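Local coordinates for T9SS C-terminal target domain-containing protein (Bacteroides cellulosilyticus, PDB 5JVK) that probably hydrolyses O-glycosidic bonds of carbohydrates as an endo-acting family 39 glycoside hydrolase of a gut symbiont, at residues 467-470 against 474-477; 485-488 against 493-496; 461-466 against 478-483; 355-360 against 409-414. All blocks are in the same frame, centred on the assembly; numbering follows the deposited sequence.

Contact 1: 467-470 against 474-477; sequences RLID and CEMP
I469 and E475 face each other as an antiparallel non-hydrogen-bonded pair, their CA atoms 4.7 Å apart, while the end-to-end directions of 467-470 and 474-477 differ by 132°, well short of a straight antiparallel course. Two backbone bonds flank the pair. M476 N donates to L468 O at 2.9 Å, nearly straight at 170°, and D470 N donates to C474 O at 3.1 Å. A water extends the seam, accepting from L468 N and donating to M476 O, 2.8 Å from it. Beyond this pairing D470 takes over: its CG sits between the backbone N and carbonyl carbon (chi1 72°), where OD1 takes Q472 N as its main donor, closing an Asx turn, and C474 N as a weak, bent second donor at 2.9 Å. Cutting D470 back to alanine removes the carboxylate, and the amides of Q472 and C474 would probably lose their shared acceptor, leaving the turn freer to flex. On the side of L468, its CD2 meets M476 CB at 3.9 Å, the two side chains running aslant. On the side of I469, the extended E475 chain crosses R467 at about a right angle; NH1 of R467 and OE1 of E475 form a long, weak salt bridge at 3.5 Å, with OE1 at the guanidinium edge. The segments form a beta hairpin whose short, weakly bonded strand 475-476 forms one edge of a six-stranded antiparallel sheet.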
# COMPACT_ATOMS: atom_id res chain seq x y z
N ARG A 467 -18.95 -18.74 -5.47
CA ARG A 467 -19.56 -17.43 -5.24
C ARG A 467 -18.80 -16.40 -6.07
O ARG A 467 -17.58 -16.44 -6.12
CB ARG A 467 -19.47 -17.04 -3.76
CG ARG A 467 -20.57 -17.58 -2.87
CD ARG A 467 -20.64 -16.79 -1.57
NE ARG A 467 -19.34 -16.78 -0.88
CZ ARG A 467 -18.93 -15.85 -0.01
NH1 ARG A 467 -19.69 -14.80 0.31
NH2 ARG A 467 -17.72 -15.96 0.54
N LEU A 468 -19.53 -15.48 -6.69
CA LEU A 468 -18.93 -14.39 -7.47
C LEU A 468 -18.95 -13.10 -6.67
O LEU A 468 -20.01 -12.62 -6.29
CB LEU A 468 -19.69 -14.21 -8.78
CG LEU A 468 -19.21 -13.12 -9.74
CD1 LEU A 468 -17.77 -13.36 -10.18
CD2 LEU A 468 -20.13 -13.05 -10.95
N ILE A 469 -17.76 -12.54 -6.43
CA ILE A 469 -17.59 -11.27 -5.71
C ILE A 469 -16.92 -10.27 -6.66
O ILE A 469 -15.99 -10.63 -7.38
CB ILE A 469 -16.69 -11.44 -4.46
CG1 ILE A 469 -17.15 -12.62 -3.59
CG2 ILE A 469 -16.63 -10.15 -3.64
CD1 ILE A 469 -18.56 -12.51 -3.04
N ASP A 470 -17.39 -9.02 -6.66
CA ASP A 470 -16.76 -7.96 -7.47
C ASP A 470 -15.65 -7.25 -6.68
O ASP A 470 -15.36 -7.62 -5.54
CB ASP A 470 -17.83 -6.98 -8.02
CG ASP A 470 -18.43 -6.06 -6.96
OD1 ASP A 470 -18.16 -6.24 -5.75
OD2 ASP A 470 -19.18 -5.14 -7.34
N CYS A 474 -19.28 -6.76 -3.14
CA CYS A 474 -20.67 -7.05 -3.49
C CYS A 474 -20.78 -8.42 -4.15
O CYS A 474 -20.01 -8.73 -5.06
CB CYS A 474 -21.23 -5.95 -4.42
SG CYS A 474 -22.76 -6.39 -5.30
N GLU A 475 -21.72 -9.23 -3.68
CA GLU A 475 -21.95 -10.57 -4.23
C GLU A 475 -22.88 -10.49 -5.44
O GLU A 475 -23.86 -9.75 -5.42
CB GLU A 475 -22.53 -11.50 -3.18
CG GLU A 475 -22.67 -12.95 -3.66
CD GLU A 475 -22.81 -13.97 -2.54
OE1 GLU A 475 -22.51 -13.65 -1.37
OE2 GLU A 475 -23.22 -15.11 -2.85
N MET A 476 -22.56 -11.26 -6.47
CA MET A 476 -23.34 -11.32 -7.71
C MET A 476 -23.71 -12.78 -7.99
O MET A 476 -22.98 -13.68 -7.60
CB MET A 476 -22.52 -10.79 -8.89
CG MET A 476 -22.09 -9.34 -8.77
SD MET A 476 -20.76 -8.92 -9.92
CE MET A 476 -21.56 -9.22 -11.50
N PRO A 477 -24.85 -13.01 -8.67
CA PRO A 477 -25.14 -14.38 -9.12
C PRO A 477 -24.26 -14.77 -10.31
O PRO A 477 -23.70 -13.89 -10.97
CB PRO A 477 -26.61 -14.30 -9.54
CG PRO A 477 -26.81 -12.88 -9.95
CD PRO A 477 -25.93 -12.07 -9.04
O HOH W 1 -22.63 -16.11 -6.18

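Contact 2: 485-488 against 493-496; sequences LVLN and PQYL
N488 N donates to a water at 2.7 Å, and the same water donates to OE1 of Q494 at 2.8 Å. The other end of that amide is held directly: NE2 of Q494 donates to N488 O at 3.2 Å, with an N-H...O angle of 150°. The acceptor lies close to the plane of the glutamine amide, whereas NE2 stands above the N488 carbonyl plane, 59° out of it. Partners at both ends probably restrict the rotation of the amide. A leucine in place of Q494 would probably leave N488 O without this donor and the water without its acceptor. Beyond the first torsion the Q494 chain runs extended, carrying the amide toward strand 484-489 so that OE1 also rests against L487 CD2 at 3.7 Å. Farther along, L485 and L496 reach toward each other tip to tip, CD1 to CD1 at 3.8 Å. The strand axes are 9.7 Å apart and run at 162°, so side chains bridge two sheets rather than backbones pairing within one. L487 also packs on A445 of strand 439-447 and V457 of strand 453-458, while the neighbouring Y495 lies against helices 350-366 and 403-415.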
# COMPACT_ATOMS: atom_id res chain seq x y z
N LEU A 485 -19.00 -20.21 -17.41
CA LEU A 485 -19.35 -19.02 -16.64
C LEU A 485 -19.17 -17.79 -17.54
O LEU A 485 -18.07 -17.56 -18.03
CB LEU A 485 -18.48 -18.90 -15.40
CG LEU A 485 -18.51 -20.10 -14.45
CD1 LEU A 485 -17.49 -19.92 -13.33
CD2 LEU A 485 -19.90 -20.30 -13.87
N VAL A 486 -20.24 -17.03 -17.74
CA VAL A 486 -20.20 -15.80 -18.53
C VAL A 486 -19.79 -14.66 -17.60
O VAL A 486 -20.57 -14.27 -16.73
CB VAL A 486 -21.57 -15.47 -19.19
CG1 VAL A 486 -21.46 -14.23 -20.07
CG2 VAL A 486 -22.08 -16.66 -19.99
N LEU A 487 -18.57 -14.15 -17.79
CA LEU A 487 -18.02 -13.09 -16.94
C LEU A 487 -17.93 -11.77 -17.70
O LEU A 487 -17.34 -11.72 -18.78
CB LEU A 487 -16.62 -13.47 -16.45
CG LEU A 487 -16.48 -14.75 -15.62
CD1 LEU A 487 -15.02 -14.98 -15.27
CD2 LEU A 487 -17.33 -14.68 -14.37
N ASN A 488 -18.50 -10.71 -17.12
CA ASN A 488 -18.44 -9.37 -17.68
C ASN A 488 -17.27 -8.62 -17.05
O ASN A 488 -17.41 -8.02 -15.99
CB ASN A 488 -19.76 -8.63 -17.44
CG ASN A 488 -20.92 -9.29 -18.17
OD1 ASN A 488 -20.85 -9.55 -19.37
ND2 ASN A 488 -22.00 -9.56 -17.43
N PRO A 493 -10.76 -5.88 -10.86
CA PRO A 493 -10.87 -7.33 -10.75
C PRO A 493 -12.12 -7.82 -10.02
O PRO A 493 -12.57 -7.17 -9.07
CB PRO A 493 -9.62 -7.73 -9.97
CG PRO A 493 -8.65 -6.63 -10.23
CD PRO A 493 -9.49 -5.39 -10.31
N GLN A 494 -12.66 -8.94 -10.48
CA GLN A 494 -13.71 -9.67 -9.77
C GLN A 494 -13.15 -11.04 -9.41
O GLN A 494 -12.12 -11.45 -9.94
CB GLN A 494 -14.98 -9.79 -10.62
CG GLN A 494 -14.88 -10.71 -11.82
CD GLN A 494 -16.01 -10.48 -12.81
OE1 GLN A 494 -16.91 -11.31 -12.94
NE2 GLN A 494 -15.97 -9.35 -13.51
N TYR A 495 -13.85 -11.73 -8.51
CA TYR A 495 -13.33 -12.92 -7.86
C TYR A 495 -14.37 -14.04 -7.79
O TYR A 495 -15.52 -13.79 -7.45
CB TYR A 495 -12.86 -12.57 -6.44
CG TYR A 495 -12.00 -11.33 -6.35
CD1 TYR A 495 -10.62 -11.41 -6.54
CD2 TYR A 495 -12.55 -10.09 -6.07
CE1 TYR A 495 -9.82 -10.28 -6.45
CE2 TYR A 495 -11.77 -8.95 -5.98
CZ TYR A 495 -10.40 -9.05 -6.17
OH TYR A 495 -9.61 -7.92 -6.08
N LEU A 496 -13.94 -15.26 -8.10
CA LEU A 496 -14.75 -16.47 -7.93
C LEU A 496 -14.20 -17.28 -6.76
O LEU A 496 -13.19 -17.96 -6.90
CB LEU A 496 -14.74 -17.32 -9.20
CG LEU A 496 -15.53 -16.80 -10.41
CD1 LEU A 496 -15.09 -17.53 -11.67
CD2 LEU A 496 -17.02 -16.96 -10.19
O HOH W 2 -19.15 -10.71 -14.45

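Contact 3: 461-466 against 478-483; sequences TDVDKL and LTVDNG
This is a small apolar contact between two loops at the periphery of the protein, where V463 and L466 meet L478 and V480. It belongs to the C-terminal beta domain, whose sheets pack face to face, consistent with the beta-sandwich accessory domains known from family 39 hydrolases. Segment 461-466 leads from strand 453-458 into strand 466-469; segment 478-483 leads from strand 475-476 into strand 484-489. Only 173 Å² is buried in all, and the nearest CA atoms, those of V463 and L478, stay 8.1 Å apart, so the contact is made mainly through side chains. V463 opens a short 3-10 segment and points its CB toward the other loop. With CG1 anti to the backbone N (chi1 173°), that methyl touches two partners, 3.7 Å from L478 CD1 and 3.9 Å from V480 CG2. The V463 and L478 side chains overlap side by side, pointing opposite ways, whereas V463 and V480 meet aslant. L478 is also in touch with L496, and L466 with L485, which ties the loops to the core between the sheets. The CD1 methyl of L478 rests against the 3-10 turn, 3.6 Å from V463 O and 4.0 Å from L466 CB.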
# COMPACT_ATOMS: atom_id res chain seq x y z
N THR A 461 -14.46 -25.39 -11.01
CA THR A 461 -15.11 -26.12 -9.93
C THR A 461 -16.59 -26.22 -10.30
O THR A 461 -17.04 -25.55 -11.24
CB THR A 461 -14.94 -25.37 -8.58
OG1 THR A 461 -13.63 -24.79 -8.51
CG2 THR A 461 -15.14 -26.30 -7.39
N ASP A 462 -17.35 -27.05 -9.58
CA ASP A 462 -18.81 -27.11 -9.75
C ASP A 462 -19.46 -25.77 -9.42
O ASP A 462 -18.95 -25.00 -8.59
CB ASP A 462 -19.44 -28.21 -8.89
CG ASP A 462 -19.00 -29.61 -9.30
OD1 ASP A 462 -18.73 -29.85 -10.51
OD2 ASP A 462 -18.93 -30.49 -8.42
N VAL A 463 -20.59 -25.50 -10.06
CA VAL A 463 -21.24 -24.19 -10.00
C VAL A 463 -21.82 -23.88 -8.61
O VAL A 463 -21.74 -22.75 -8.14
CB VAL A 463 -22.33 -24.06 -11.10
CG1 VAL A 463 -23.13 -22.77 -10.96
CG2 VAL A 463 -21.68 -24.13 -12.48
N ASP A 464 -22.39 -24.90 -7.96
CA ASP A 464 -22.88 -24.77 -6.58
C ASP A 464 -21.79 -24.55 -5.52
O ASP A 464 -22.11 -24.14 -4.40
CB ASP A 464 -23.75 -25.99 -6.20
CG ASP A 464 -22.97 -27.30 -6.15
OD1 ASP A 464 -21.98 -27.45 -6.90
OD2 ASP A 464 -23.37 -28.19 -5.37
N LYS A 465 -20.52 -24.81 -5.86
CA LYS A 465 -19.38 -24.51 -4.98
C LYS A 465 -18.67 -23.18 -5.30
O LYS A 465 -17.53 -22.98 -4.88
CB LYS A 465 -18.36 -25.66 -5.05
CG LYS A 465 -18.90 -27.01 -4.63
CD LYS A 465 -17.82 -28.08 -4.70
CE LYS A 465 -18.39 -29.47 -4.45
NZ LYS A 465 -17.38 -30.55 -4.67
N LEU A 466 -19.34 -22.26 -6.00
CA LEU A 466 -18.75 -20.98 -6.38
C LEU A 466 -19.61 -19.79 -5.97
O LEU A 466 -20.84 -19.82 -6.09
CB LEU A 466 -18.49 -20.94 -7.89
CG LEU A 466 -17.37 -21.85 -8.42
CD1 LEU A 466 -17.39 -21.87 -9.94
CD2 LEU A 466 -16.00 -21.42 -7.91
N LEU A 478 -24.13 -16.07 -10.55
CA LEU A 478 -23.39 -16.58 -11.70
C LEU A 478 -24.30 -16.65 -12.93
O LEU A 478 -25.50 -16.86 -12.80
CB LEU A 478 -22.84 -17.98 -11.40
CG LEU A 478 -21.85 -18.09 -10.24
CD1 LEU A 478 -21.63 -19.55 -9.87
CD2 LEU A 478 -20.52 -17.44 -10.59
N THR A 479 -23.72 -16.46 -14.11
CA THR A 479 -24.41 -16.66 -15.38
C THR A 479 -23.78 -17.86 -16.07
O THR A 479 -22.61 -17.80 -16.45
CB THR A 479 -24.32 -15.41 -16.27
OG1 THR A 479 -24.88 -14.29 -15.58
CG2 THR A 479 -25.06 -15.61 -17.59
N VAL A 480 -24.56 -18.92 -16.24
CA VAL A 480 -24.04 -20.20 -16.74
C VAL A 480 -24.59 -20.49 -18.14
O VAL A 480 -25.78 -20.75 -18.30
CB VAL A 480 -24.41 -21.36 -15.79
CG1 VAL A 480 -23.73 -22.65 -16.22
CG2 VAL A 480 -24.04 -21.00 -14.36
N ASP A 481 -23.71 -20.43 -19.14
CA ASP A 481 -24.07 -20.74 -20.53
C ASP A 481 -23.48 -22.09 -20.93
O ASP A 481 -22.36 -22.16 -21.43
CB ASP A 481 -23.57 -19.62 -21.45
CG ASP A 481 -23.88 -19.89 -22.93
OD1 ASP A 481 -24.90 -20.56 -23.23
OD2 ASP A 481 -23.09 -19.44 -23.78
N ASN A 482 -24.25 -23.15 -20.67
CA ASN A 482 -23.92 -24.51 -21.13
C ASN A 482 -22.55 -24.99 -20.61
O ASN A 482 -21.68 -25.40 -21.38
CB ASN A 482 -24.00 -24.58 -22.66
CG ASN A 482 -23.98 -26.00 -23.20
OD1 ASN A 482 -24.50 -26.93 -22.59
ND2 ASN A 482 -23.36 -26.17 -24.37
N GLY A 483 -22.37 -24.91 -19.29
CA GLY A 483 -21.12 -25.30 -18.64
C GLY A 483 -20.00 -24.27 -18.64
O GLY A 483 -18.88 -24.59 -18.25

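Contact 4: 355-360 against 409-414; sequences AYLART and AVVASL
Ahead of V411, the residue that meets A358 and L357, segment 409-414 begins with the helical turn of A409 and V410, whose carbonyl oxygens bind forward: A409 O takes S413 N, and V410 O takes L414 N. V411 then carries the whole contact from its side. Its CB points toward the facing helix and comes to 4.1 Å from A358 CB. CG2, anti to the backbone N, reaches over to A358 O at 3.8 Å, and CG1, lying between N and the carbonyl carbon (chi1 76°), meets L357 CD2 at 4.3 Å. Because A358 has only a methyl, the CA atoms of A358 and V411 approach to 5.7 Å. Both helices belong to the outer layer of the (beta/alpha)8 barrel: helix 350-366 connects barrel strands 335-341 and 373-375, and helix 403-415 follows strand 373-375, the last of the eight. Past V411, S413 turns its hydroxyl back along its own helix, OG donating to V410 O at 2.7 Å. L414 ends the segment in contact with Y495 and V497 of strand 494-498; Y495 also touches A358 and V411.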
# COMPACT_ATOMS: atom_id res chain seq x y z
N ALA A 355 -8.53 0.02 -9.30
CA ALA A 355 -8.28 -1.14 -10.16
C ALA A 355 -6.80 -1.53 -10.17
O ALA A 355 -6.48 -2.71 -10.03
CB ALA A 355 -8.76 -0.86 -11.58
N TYR A 356 -5.92 -0.55 -10.30
CA TYR A 356 -4.48 -0.81 -10.39
C TYR A 356 -3.87 -1.23 -9.05
O TYR A 356 -2.88 -1.96 -9.04
CB TYR A 356 -3.73 0.40 -10.97
CG TYR A 356 -4.13 0.82 -12.38
CD1 TYR A 356 -4.87 -0.02 -13.22
CD2 TYR A 356 -3.75 2.06 -12.88
CE1 TYR A 356 -5.23 0.37 -14.50
CE2 TYR A 356 -4.10 2.46 -14.17
CZ TYR A 356 -4.84 1.61 -14.97
OH TYR A 356 -5.19 1.99 -16.25
N LEU A 357 -4.45 -0.78 -7.94
CA LEU A 357 -4.04 -1.23 -6.62
C LEU A 357 -4.28 -2.73 -6.46
O LEU A 357 -3.37 -3.47 -6.08
CB LEU A 357 -4.77 -0.46 -5.51
CG LEU A 357 -4.30 -0.71 -4.06
CD1 LEU A 357 -4.47 0.56 -3.24
CD2 LEU A 357 -5.03 -1.87 -3.39
N ALA A 358 -5.51 -3.17 -6.74
CA ALA A 358 -5.86 -4.59 -6.65
C ALA A 358 -5.01 -5.43 -7.59
O ALA A 358 -4.51 -6.48 -7.20
CB ALA A 358 -7.34 -4.79 -6.97
N ARG A 359 -4.85 -4.95 -8.82
CA ARG A 359 -4.06 -5.63 -9.83
C ARG A 359 -2.57 -5.74 -9.48
O ARG A 359 -1.94 -6.76 -9.77
CB ARG A 359 -4.27 -4.98 -11.21
CG ARG A 359 -5.55 -5.47 -11.86
CD ARG A 359 -6.19 -4.51 -12.85
NE ARG A 359 -5.38 -4.23 -14.02
CZ ARG A 359 -5.81 -3.58 -15.10
NH1 ARG A 359 -7.06 -3.13 -15.19
NH2 ARG A 359 -4.98 -3.37 -16.12
N THR A 360 -2.03 -4.70 -8.84
CA THR A 360 -0.65 -4.73 -8.34
C THR A 360 -0.42 -5.89 -7.36
O THR A 360 0.52 -6.67 -7.53
CB THR A 360 -0.25 -3.41 -7.64
OG1 THR A 360 -0.23 -2.36 -8.61
CG2 THR A 360 1.13 -3.49 -6.99
N ALA A 409 -9.03 -3.19 0.78
CA ALA A 409 -9.66 -4.04 1.80
C ALA A 409 -10.20 -5.34 1.19
O ALA A 409 -10.01 -6.42 1.76
CB ALA A 409 -10.78 -3.29 2.50
N VAL A 410 -10.84 -5.23 0.03
CA VAL A 410 -11.43 -6.38 -0.63
C VAL A 410 -10.35 -7.33 -1.16
O VAL A 410 -10.41 -8.54 -0.92
CB VAL A 410 -12.41 -5.96 -1.76
CG1 VAL A 410 -12.91 -7.17 -2.55
CG2 VAL A 410 -13.60 -5.20 -1.17
N VAL A 411 -9.34 -6.78 -1.86
CA VAL A 411 -8.26 -7.62 -2.41
C VAL A 411 -7.43 -8.29 -1.30
O VAL A 411 -6.96 -9.41 -1.48
CB VAL A 411 -7.36 -6.85 -3.42
CG1 VAL A 411 -6.41 -5.88 -2.72
CG2 VAL A 411 -6.59 -7.82 -4.30
N ALA A 412 -7.26 -7.60 -0.17
CA ALA A 412 -6.62 -8.18 1.01
C ALA A 412 -7.42 -9.35 1.58
O ALA A 412 -6.84 -10.38 1.93
CB ALA A 412 -6.44 -7.11 2.09
N SER A 413 -8.74 -9.19 1.67
CA SER A 413 -9.63 -10.23 2.22
C SER A 413 -9.67 -11.52 1.39
O SER A 413 -9.92 -12.60 1.94
CB SER A 413 -11.06 -9.69 2.39
OG SER A 413 -11.73 -9.61 1.15
N LEU A 414 -9.44 -11.40 0.09
CA LEU A 414 -9.43 -12.55 -0.82
C LEU A 414 -8.06 -13.20 -0.95
O LEU A 414 -7.96 -14.42 -0.86
CB LEU A 414 -9.95 -12.13 -2.20
CG LEU A 414 -11.49 -12.05 -2.24
CD1 LEU A 414 -12.00 -10.79 -2.92
CD2 LEU A 414 -12.06 -13.31 -2.89

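Strand 494-498 connects most of the set. Its Y495 N meets I469 O at 2.7 Å, a probable hydrogen bond joining contact 1 to contact 2, and its Y495 OH lies 3.5 Å from V411 CG2, bringing the beta domain against the barrel helices of contact 4. P493 adds to that interface, its CG 4.0 Å from A358 CB. Contact 3 closes the loop in which contact 1 is nested and joins contact 2 through the probable bond V486 N to T479 O, 2.8 Å. Its L478 CD2 also packs 3.6 Å from L496 CD2. Contacts 3 and 4 remain apart, with nearest atoms about 10 Å from each other and centres about 24 Å.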